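Local atomic coordinates of carbohydrate kinase, FGGY (Rhodospirillum rubrum, PDB entry 3IFR), a protein that probably phosphorylates D-xylulose at the expense of ATP, as a member of the FGGY family of carbohydrate kinases. Residues Leu86-Leu91 with Cys161-Tyr166. Sequence-based numbering, arbitrary orientation.
Sequences LPAVVL and CGSYDY
Val90 and Cys161 form a hydrogen-bonded antiparallel pair in the small two-stranded sheet, 90-92 with 159-161, of the FGGY kinase N-terminal domain. Val90 N donates to Cys161 O (2.8 Å), nearly in line with the carbonyl, and Cys161 N returns a bond of 3.0 Å to Val90 O. Beyond this pair the two segments are joined by a water, which accepts from Ala88 N at 2.9 Å and from Ser163 N at 3.0 Å, and by a CA-H...O contact from Gly162 CA to Ala88 O; Trp181 NE1 also donates to that oxygen.

Gly162 is the N-cap of helix 163-172, and its own N-H is held by the anti lone pair of Asp165 OD2 (3.0 Å), tying the strand's exit to the first turn.

Side-chain contacts run from Val90 to Leu86. Val90 CB lies against Cys161 SG, Val90 CG1 lies obliquely to the Tyr166 ring, and the methyl of Ala88 meets Ser163 CB. With CG between the backbone N and carbonyl carbon (chi1 58°), Tyr164 reaches back across Leu86: Tyr164 CE2 comes within 4.2 Å of Leu86 CB, and the Tyr164 hydroxyl, hydrogen-bonded to Asp178 OD2, lies 3.4 Å from Leu86 CD1.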
loop_
_atom_site.group_PDB
_atom_site.type_symbol
_atom_site.label_atom_id
_atom_site.label_comp_id
_atom_site.label_asym_id
_atom_site.label_seq_id
_atom_site.Cartn_x
_atom_site.Cartn_y
_atom_site.Cartn_z
ATOM N N LEU A 86 -0.653 7.237 -1.978
ATOM C CA LEU A 86 -1.946 7.910 -1.833
ATOM C C LEU A 86 -2.502 7.659 -0.417
ATOM O O LEU A 86 -2.029 6.772 0.307
ATOM C CB LEU A 86 -2.964 7.390 -2.889
ATOM C CG LEU A 86 -3.545 5.972 -2.735
ATOM C CD1 LEU A 86 -4.726 5.712 -3.685
ATOM C CD2 LEU A 86 -2.459 4.896 -2.936
ATOM N N PRO A 87 -3.487 8.460 -0.008
ATOM C CA PRO A 87 -3.878 9.672 -0.744
ATOM C C PRO A 87 -2.973 10.834 -0.340
ATOM O O PRO A 87 -2.901 11.175 0.848
ATOM C CB PRO A 87 -5.292 9.943 -0.252
ATOM C CG PRO A 87 -5.682 8.758 0.608
ATOM C CD PRO A 87 -4.413 8.142 1.082
ATOM N N ALA A 88 -2.253 11.413 -1.302
ATOM C CA ALA A 88 -1.489 12.592 -1.021
ATOM C C ALA A 88 -2.493 13.706 -1.265
ATOM O O ALA A 88 -3.482 13.524 -1.997
ATOM C CB ALA A 88 -0.301 12.698 -1.956
ATOM N N VAL A 89 -2.283 14.840 -0.615
ATOM C CA VAL A 89 -3.128 15.999 -0.829
ATOM C C VAL A 89 -2.305 17.097 -1.468
ATOM O O VAL A 89 -1.407 17.664 -0.836
ATOM C CB VAL A 89 -3.711 16.518 0.494
ATOM C CG1 VAL A 89 -4.436 17.850 0.289
ATOM C CG2 VAL A 89 -4.646 15.465 1.127
ATOM N N VAL A 90 -2.621 17.376 -2.728
ATOM C CA VAL A 90 -2.016 18.438 -3.522
ATOM C C VAL A 90 -3.090 19.476 -3.831
ATOM O O VAL A 90 -4.178 19.088 -4.311
ATOM C CB VAL A 90 -1.503 17.854 -4.873
ATOM C CG1 VAL A 90 -0.891 18.957 -5.742
ATOM C CG2 VAL A 90 -0.479 16.794 -4.606
ATOM N N LEU A 91 -2.783 20.765 -3.593
ATOM C CA LEU A 91 -3.694 21.898 -3.850
ATOM C C LEU A 91 -3.251 22.808 -5.015
ATOM O O LEU A 91 -2.160 23.381 -5.005
ATOM C CB LEU A 91 -3.896 22.739 -2.575
ATOM C CG LEU A 91 -4.240 21.840 -1.377
ATOM C CD1 LEU A 91 -4.278 22.558 -0.058
ATOM C CD2 LEU A 91 -5.556 21.180 -1.650
ATOM N N CYS A 161 -6.054 17.161 -5.602
ATOM C CA CYS A 161 -5.715 15.887 -6.209
ATOM C C CYS A 161 -4.549 15.215 -5.482
ATOM O O CYS A 161 -4.035 15.769 -4.521
ATOM C CB CYS A 161 -5.374 16.077 -7.695
ATOM S SG CYS A 161 -3.842 16.985 -8.029
ATOM N N GLY A 162 -4.115 14.051 -5.969
ATOM C CA GLY A 162 -3.101 13.277 -5.301
ATOM C C GLY A 162 -1.815 13.421 -6.067
ATOM O O GLY A 162 -1.751 14.198 -7.014
ATOM N N SER A 163 -0.792 12.652 -5.689
ATOM C CA SER A 163 0.535 12.873 -6.235
ATOM C C SER A 163 0.594 12.458 -7.685
ATOM O O SER A 163 0.915 13.260 -8.532
ATOM C CB SER A 163 1.570 12.080 -5.465
ATOM O OG SER A 163 1.168 10.722 -5.457
ATOM N N TYR A 164 0.275 11.207 -7.971
ATOM C CA TYR A 164 0.342 10.729 -9.347
ATOM C C TYR A 164 -0.749 11.419 -10.212
ATOM O O TYR A 164 -0.554 11.622 -11.430
ATOM C CB TYR A 164 0.393 9.150 -9.437
ATOM C CG TYR A 164 -0.781 8.403 -8.784
ATOM C CD1 TYR A 164 -2.022 8.260 -9.454
ATOM C CD2 TYR A 164 -0.671 7.884 -7.498
ATOM C CE1 TYR A 164 -3.114 7.608 -8.835
ATOM C CE2 TYR A 164 -1.720 7.229 -6.887
ATOM C CZ TYR A 164 -2.943 7.092 -7.547
ATOM O OH TYR A 164 -3.987 6.443 -6.915
ATOM N N ASP A 165 -1.874 11.829 -9.607
ATOM C CA ASP A 165 -2.844 12.612 -10.409
ATOM C C ASP A 165 -2.187 13.912 -10.922
ATOM O O ASP A 165 -2.384 14.364 -12.063
ATOM C CB ASP A 165 -4.067 13.007 -9.594
ATOM C CG ASP A 165 -4.789 11.820 -8.974
ATOM O OD1 ASP A 165 -5.033 10.815 -9.675
ATOM O OD2 ASP A 165 -5.173 11.927 -7.773
ATOM N N TYR A 166 -1.381 14.530 -10.059
ATOM C CA TYR A 166 -0.775 15.770 -10.451
ATOM C C TYR A 166 0.210 15.573 -11.623
ATOM O O TYR A 166 0.188 16.310 -12.602
ATOM C CB TYR A 166 -0.124 16.433 -9.239
ATOM C CG TYR A 166 0.672 17.650 -9.588
ATOM C CD1 TYR A 166 0.042 18.763 -10.116
ATOM C CD2 TYR A 166 2.047 17.676 -9.417
ATOM C CE1 TYR A 166 0.773 19.893 -10.447
ATOM C CE2 TYR A 166 2.793 18.782 -9.742
ATOM C CZ TYR A 166 2.150 19.904 -10.236
ATOM O OH TYR A 166 2.848 21.039 -10.566
HETATM O O HOH W 1 -2.051 10.491 -3.994
#